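Local coordinates for protein probable nitrite reductase [nad(p)h] small subunit NIRD (PDB 4AIV) that probably serves as the small subunit that associates with NirB and is needed for the NADH-dependent reduction of nitrite to ammonium, at residues A[31-39]-A[45-53]; A[65-73]-A[82-92]. All coordinates share one frame; numbering follows the deposited sequence.

Interaction 1 (A[31-39]-A[45-53])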
# COMPACT_ATOMS: atom_id res chain seq x y z
N ASP A 31 15.04 -0.18 -5.09
CA ASP A 31 15.20 -0.47 -6.51
C ASP A 31 14.38 0.47 -7.40
O ASP A 31 14.32 0.29 -8.62
CB ASP A 31 14.85 -1.92 -6.82
CG ASP A 31 13.36 -2.18 -6.79
OD1 ASP A 31 12.62 -1.41 -6.13
OD2 ASP A 31 12.91 -3.16 -7.43
N GLY A 32 13.74 1.46 -6.80
CA GLY A 32 12.95 2.41 -7.56
C GLY A 32 11.46 2.11 -7.64
O GLY A 32 10.70 2.92 -8.19
N SER A 33 11.03 0.95 -7.12
CA SER A 33 9.60 0.64 -7.04
C SER A 33 8.88 1.75 -6.27
O SER A 33 9.42 2.29 -5.29
CB SER A 33 9.35 -0.69 -6.32
OG SER A 33 10.11 -1.73 -6.90
N GLN A 34 7.68 2.09 -6.72
CA GLN A 34 6.88 3.12 -6.08
C GLN A 34 5.75 2.44 -5.36
O GLN A 34 5.06 1.59 -5.94
CB GLN A 34 6.29 4.10 -7.10
CG GLN A 34 7.25 4.65 -8.09
CD GLN A 34 6.54 5.57 -9.04
OE1 GLN A 34 5.44 6.06 -8.73
NE2 GLN A 34 7.13 5.82 -10.20
N VAL A 35 5.53 2.84 -4.12
CA VAL A 35 4.63 2.15 -3.23
C VAL A 35 3.62 3.11 -2.59
O VAL A 35 3.98 4.24 -2.24
CB VAL A 35 5.47 1.45 -2.14
CG1 VAL A 35 4.71 1.31 -0.85
CG2 VAL A 35 5.98 0.10 -2.66
N ALA A 36 2.36 2.69 -2.47
CA ALA A 36 1.38 3.44 -1.70
C ALA A 36 1.28 2.80 -0.31
O ALA A 36 0.89 1.63 -0.19
CB ALA A 36 0.02 3.44 -2.39
N LEU A 37 1.65 3.56 0.72
CA LEU A 37 1.67 3.06 2.09
C LEU A 37 0.53 3.66 2.92
O LEU A 37 0.34 4.88 2.93
CB LEU A 37 3.01 3.40 2.76
CG LEU A 37 3.17 3.04 4.25
CD1 LEU A 37 3.21 1.50 4.48
CD2 LEU A 37 4.41 3.71 4.84
N PHE A 38 -0.21 2.80 3.62
CA PHE A 38 -1.34 3.23 4.45
C PHE A 38 -1.25 2.61 5.85
O PHE A 38 -0.94 1.43 6.00
CB PHE A 38 -2.66 2.75 3.83
CG PHE A 38 -2.89 3.20 2.41
CD1 PHE A 38 -2.40 2.46 1.34
CD2 PHE A 38 -3.62 4.35 2.14
CE1 PHE A 38 -2.64 2.86 0.03
CE2 PHE A 38 -3.86 4.76 0.83
CZ PHE A 38 -3.37 4.02 -0.22
N ARG A 39 -1.55 3.40 6.87
CA ARG A 39 -1.82 2.88 8.21
C ARG A 39 -3.35 2.85 8.43
O ARG A 39 -4.05 3.81 8.09
CB ARG A 39 -1.12 3.73 9.27
CG ARG A 39 -1.68 3.62 10.69
CD ARG A 39 -0.86 4.48 11.65
NE ARG A 39 -1.45 4.54 12.98
CZ ARG A 39 -0.95 5.24 14.00
NH1 ARG A 39 0.16 5.96 13.84
NH2 ARG A 39 -1.56 5.23 15.17
N VAL A 45 -0.09 -1.52 8.99
CA VAL A 45 0.39 -0.79 7.82
C VAL A 45 0.34 -1.71 6.62
O VAL A 45 0.58 -2.92 6.74
CB VAL A 45 1.82 -0.20 8.02
CG1 VAL A 45 1.81 0.86 9.12
CG2 VAL A 45 2.84 -1.30 8.33
N HIS A 46 0.01 -1.16 5.46
CA HIS A 46 -0.09 -1.94 4.23
C HIS A 46 0.54 -1.18 3.08
O HIS A 46 0.35 0.04 2.95
CB HIS A 46 -1.56 -2.26 3.92
CG HIS A 46 -2.22 -3.10 4.96
ND1 HIS A 46 -2.19 -4.48 4.96
CD2 HIS A 46 -2.89 -2.74 6.09
CE1 HIS A 46 -2.82 -4.94 6.01
NE2 HIS A 46 -3.26 -3.91 6.72
N ALA A 47 1.30 -1.89 2.25
CA ALA A 47 1.98 -1.26 1.12
C ALA A 47 1.58 -1.95 -0.18
O ALA A 47 1.77 -3.18 -0.33
CB ALA A 47 3.49 -1.29 1.30
N VAL A 48 1.03 -1.17 -1.11
CA VAL A 48 0.66 -1.69 -2.42
C VAL A 48 1.29 -0.82 -3.52
O VAL A 48 1.80 0.27 -3.25
CB VAL A 48 -0.88 -1.79 -2.62
CG1 VAL A 48 -1.49 -2.78 -1.61
CG2 VAL A 48 -1.54 -0.42 -2.51
N GLY A 49 1.26 -1.31 -4.76
CA GLY A 49 1.76 -0.53 -5.88
C GLY A 49 1.14 0.87 -5.93
O GLY A 49 -0.06 1.03 -5.72
N ASN A 50 1.96 1.88 -6.18
CA ASN A 50 1.47 3.26 -6.24
C ASN A 50 0.84 3.61 -7.59
O ASN A 50 0.18 4.65 -7.74
CB ASN A 50 2.60 4.24 -5.91
CG ASN A 50 2.08 5.60 -5.50
OD1 ASN A 50 1.06 5.72 -4.81
ND2 ASN A 50 2.79 6.65 -5.93
N VAL A 51 1.05 2.75 -8.58
CA VAL A 51 0.56 3.03 -9.93
C VAL A 51 -0.80 2.36 -10.19
O VAL A 51 -0.93 1.14 -10.07
CB VAL A 51 1.57 2.61 -11.00
CG1 VAL A 51 1.03 2.92 -12.39
CG2 VAL A 51 2.91 3.30 -10.77
N ASP A 52 -1.80 3.17 -10.52
CA ASP A 52 -3.11 2.67 -10.93
C ASP A 52 -2.90 1.78 -12.14
O ASP A 52 -2.37 2.24 -13.15
CB ASP A 52 -4.06 3.83 -11.25
CG ASP A 52 -5.46 3.37 -11.67
OD1 ASP A 52 -5.59 2.49 -12.57
OD2 ASP A 52 -6.45 3.88 -11.11
N PRO A 53 -3.32 0.51 -12.05
CA PRO A 53 -3.04 -0.45 -13.12
C PRO A 53 -3.94 -0.27 -14.34
O PRO A 53 -3.74 -0.95 -15.34
CB PRO A 53 -3.31 -1.80 -12.46
CG PRO A 53 -4.36 -1.50 -11.46
CD PRO A 53 -4.04 -0.12 -10.92
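The F38 ring meets the 45-53 segment at its edge, where H46 O and a methyl of V48 lie near the ring plane, CE1 standing 4.3 Å from V48 CG2. At the far end of the contact the amides of Q34 and N50 are turned 55° to each other and do not bond: Q34 OE1 is 3.9 Å from N50 ND2. N50 CG, anti to the backbone N (chi1 -161°), swings the amide alongside strand 34-39, bringing OD1 to 3.5 Å from A36 CB; the same oxygen accepts from S61 N. The H46 side chain lies on the same side of the sheet as A36, F38 and V48, with NE2 hydrogen-bonded to S44 OG. The frame is a beta hairpin of the large antiparallel sheet of this Rieske-like domain, flanked by strands 25-28 and 100-105. A36/V48 and F38/H46 are its hydrogen-bonded pairs; A36 N to V48 O is the shortest bond, at 2.6 Å. Beyond G49 the N-H of N50 still reaches Q34 O, but from above the carbonyl plane, where the chain leaves the strand. L37, A47 and V45 point to the opposite face, with L37 CD1 4.2 Å from both A47 CB and V45 CB, and I111 and V113 of strand 110-117 pack against these apolar side chains. V35 adds CG1 at 3.6 Å from A47 CB, beside Y101.

Interaction 2 (A[65-73]-A[82-92])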
# COMPACT_ATOMS: atom_id res chain seq x y z
N VAL A 65 -9.25 5.10 1.62
CA VAL A 65 -9.27 3.81 2.28
C VAL A 65 -10.68 3.50 2.77
O VAL A 65 -11.34 4.36 3.34
CB VAL A 65 -8.30 3.79 3.47
CG1 VAL A 65 -8.44 2.48 4.26
CG2 VAL A 65 -6.88 3.98 2.96
N GLY A 66 -11.13 2.27 2.54
CA GLY A 66 -12.45 1.87 2.99
C GLY A 66 -12.56 0.38 3.24
O GLY A 66 -11.55 -0.33 3.35
N ASP A 67 -13.79 -0.09 3.35
CA ASP A 67 -14.08 -1.51 3.54
C ASP A 67 -15.05 -2.03 2.49
O ASP A 67 -15.95 -1.32 2.03
CB ASP A 67 -14.65 -1.76 4.93
CG ASP A 67 -13.60 -1.68 6.02
OD1 ASP A 67 -12.53 -2.30 5.85
OD2 ASP A 67 -13.85 -1.01 7.03
N ARG A 68 -14.85 -3.29 2.11
CA ARG A 68 -15.74 -3.97 1.19
C ARG A 68 -16.04 -5.31 1.84
O ARG A 68 -15.19 -6.20 1.86
CB ARG A 68 -15.08 -4.15 -0.17
CG ARG A 68 -15.80 -5.11 -1.13
CD ARG A 68 -17.01 -4.46 -1.80
NE ARG A 68 -16.67 -3.22 -2.50
CZ ARG A 68 -16.19 -3.16 -3.74
NH1 ARG A 68 -15.99 -4.26 -4.44
NH2 ARG A 68 -15.92 -1.98 -4.28
N GLY A 69 -17.24 -5.44 2.39
CA GLY A 69 -17.62 -6.65 3.10
C GLY A 69 -16.62 -6.97 4.21
O GLY A 69 -16.24 -8.13 4.40
N GLY A 70 -16.19 -5.93 4.92
CA GLY A 70 -15.24 -6.08 6.01
C GLY A 70 -13.79 -6.09 5.58
O GLY A 70 -12.88 -6.10 6.41
N ARG A 71 -13.56 -6.10 4.27
CA ARG A 71 -12.21 -6.22 3.73
C ARG A 71 -11.59 -4.86 3.43
O ARG A 71 -12.17 -4.06 2.69
CB ARG A 71 -12.23 -7.08 2.48
CG ARG A 71 -10.88 -7.52 2.02
CD ARG A 71 -11.01 -8.70 1.11
NE ARG A 71 -9.71 -9.10 0.59
CZ ARG A 71 -9.56 -9.88 -0.47
NH1 ARG A 71 -10.63 -10.33 -1.11
NH2 ARG A 71 -8.34 -10.20 -0.89
N ALA A 72 -10.42 -4.59 4.02
CA ALA A 72 -9.77 -3.29 3.88
C ALA A 72 -9.35 -3.04 2.44
O ALA A 72 -8.77 -3.91 1.77
CB ALA A 72 -8.57 -3.20 4.82
N MET A 73 -9.65 -1.86 1.93
CA MET A 73 -9.29 -1.58 0.55
C MET A 73 -8.98 -0.11 0.35
O MET A 73 -9.23 0.71 1.22
CB MET A 73 -10.40 -2.04 -0.41
CG MET A 73 -11.81 -1.52 -0.08
SD MET A 73 -12.09 0.21 -0.53
CE MET A 73 -13.88 0.23 -0.69
N ALA A 82 -11.85 -0.43 -6.41
CA ALA A 82 -11.36 -0.91 -5.11
C ALA A 82 -10.27 -1.97 -5.24
O ALA A 82 -10.41 -2.94 -6.00
CB ALA A 82 -12.53 -1.46 -4.27
N PHE A 83 -9.18 -1.77 -4.49
CA PHE A 83 -8.09 -2.73 -4.41
C PHE A 83 -7.90 -3.19 -2.96
O PHE A 83 -7.72 -2.36 -2.07
CB PHE A 83 -6.78 -2.13 -4.95
CG PHE A 83 -6.83 -1.80 -6.42
CD1 PHE A 83 -7.36 -0.59 -6.86
CD2 PHE A 83 -6.34 -2.69 -7.37
CE1 PHE A 83 -7.41 -0.28 -8.21
CE2 PHE A 83 -6.39 -2.38 -8.73
CZ PHE A 83 -6.93 -1.17 -9.15
N ALA A 84 -7.94 -4.50 -2.74
CA ALA A 84 -7.72 -5.08 -1.41
C ALA A 84 -6.30 -4.79 -0.92
O ALA A 84 -5.33 -5.00 -1.65
CB ALA A 84 -7.97 -6.57 -1.45
N LEU A 85 -6.17 -4.30 0.32
CA LEU A 85 -4.85 -3.93 0.83
C LEU A 85 -4.02 -5.16 1.21
O LEU A 85 -2.79 -5.10 1.27
CB LEU A 85 -4.96 -2.92 1.99
CG LEU A 85 -5.43 -1.51 1.60
CD1 LEU A 85 -5.72 -0.63 2.84
CD2 LEU A 85 -4.41 -0.83 0.70
N ASP A 86 -4.70 -6.28 1.45
CA ASP A 86 -4.00 -7.48 1.89
C ASP A 86 -3.26 -8.22 0.77
O ASP A 86 -2.17 -8.72 0.98
CB ASP A 86 -4.92 -8.44 2.70
CG ASP A 86 -6.10 -8.98 1.89
OD1 ASP A 86 -6.24 -8.67 0.69
OD2 ASP A 86 -6.90 -9.75 2.47
N ASP A 87 -3.84 -8.24 -0.43
CA ASP A 87 -3.19 -8.95 -1.54
C ASP A 87 -3.14 -8.16 -2.85
O ASP A 87 -2.74 -8.69 -3.89
CB ASP A 87 -3.85 -10.32 -1.77
CG ASP A 87 -5.31 -10.21 -2.18
OD1 ASP A 87 -5.80 -9.09 -2.46
OD2 ASP A 87 -5.97 -11.27 -2.22
N GLY A 88 -3.55 -6.89 -2.81
CA GLY A 88 -3.50 -6.04 -3.99
C GLY A 88 -4.51 -6.34 -5.08
O GLY A 88 -4.53 -5.66 -6.11
N SER A 89 -5.36 -7.35 -4.88
CA SER A 89 -6.35 -7.70 -5.91
C SER A 89 -7.39 -6.60 -6.10
O SER A 89 -7.88 -5.99 -5.14
CB SER A 89 -7.04 -9.03 -5.60
OG SER A 89 -7.75 -8.99 -4.37
N CYS A 90 -7.74 -6.34 -7.36
CA CYS A 90 -8.84 -5.43 -7.64
C CYS A 90 -10.14 -6.16 -7.31
O CYS A 90 -10.48 -7.17 -7.92
CB CYS A 90 -8.84 -5.00 -9.10
SG CYS A 90 -10.14 -3.79 -9.51
N LEU A 91 -10.87 -5.63 -6.34
CA LEU A 91 -12.10 -6.27 -5.89
C LEU A 91 -13.23 -6.09 -6.91
O LEU A 91 -14.22 -6.80 -6.86
CB LEU A 91 -12.50 -5.74 -4.52
CG LEU A 91 -11.51 -6.01 -3.37
CD1 LEU A 91 -11.97 -5.32 -2.08
CD2 LEU A 91 -11.33 -7.52 -3.14
N ASP A 92 -13.06 -5.15 -7.85
CA ASP A 92 -14.09 -4.88 -8.86
C ASP A 92 -13.84 -5.61 -10.19
O ASP A 92 -14.75 -5.74 -11.02
CB ASP A 92 -14.21 -3.38 -9.14
CG ASP A 92 -14.63 -2.58 -7.90
OD1 ASP A 92 -15.32 -3.13 -7.01
OD2 ASP A 92 -14.27 -1.39 -7.84
O HOH W 1 -9.35 -11.15 -3.78
O HOH W 2 -7.52 -6.21 2.75
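Strands 71-73 and 82-84 meet at 119° between their short axes, paired at M73 and A84, with L85 N giving a nearly straight bond to A72 O (3.0 Å). The extended R71 chain lays its guanidinium with one face on A84 CB and L91 CD2, while D86 OD1 lies in its plane, 3.0 Å from NH2 and taken through the syn lone pair. NH2 is also 2.9 Å from D87 OD2, making a three-residue salt-bridge network with both carboxylates tilted 62° to the guanidinium. D87 OD1 accepts the N-H of S89, an Asx turn, and the S89 hydroxyl, both from the same face of its carboxylate plane; a water joins S89 OG to R71 NH1. These strands belong to the small three-stranded antiparallel sheet of the Rieske-like domain, and a type I' turn from R68 to R71 links its first two strands. R68 bends twice, at chi2 and chi3, bringing its guanidinium nearly coplanar with D92, whose OD1 receives NH1 and NH2 end-on at 2.9 and 3.0 Å. D92 OD2 accepts from A82 N, fixing the carboxylate. The other L91 methyl, CD1, packs 3.8 Å from R68 CB and 4.0 Å from M73 CB.

Overall arrangement
From the N terminus the chain lays down strands 7-15 and 25-28 of the large sheet, then strand 34-39, which turns back through five residues into 45-49, closing interaction 1. The chain then leaves by a loop to strand 64-68 and, in the small sheet, turns into strand 71-75; interaction 2 is closed once strand 82-84 and the segment up to D92 come back against 65-73. The contacts follow in series and neither nest nor cross. Strand 100-105 rejoins the large sheet beside 45-49, so the small sheet is an insertion, probably corresponding by family to the cluster-binding subdomain of Rieske proteins. Interactions 1 and 2 touch directly: F38 packs on V65 and L85, P53 on F83.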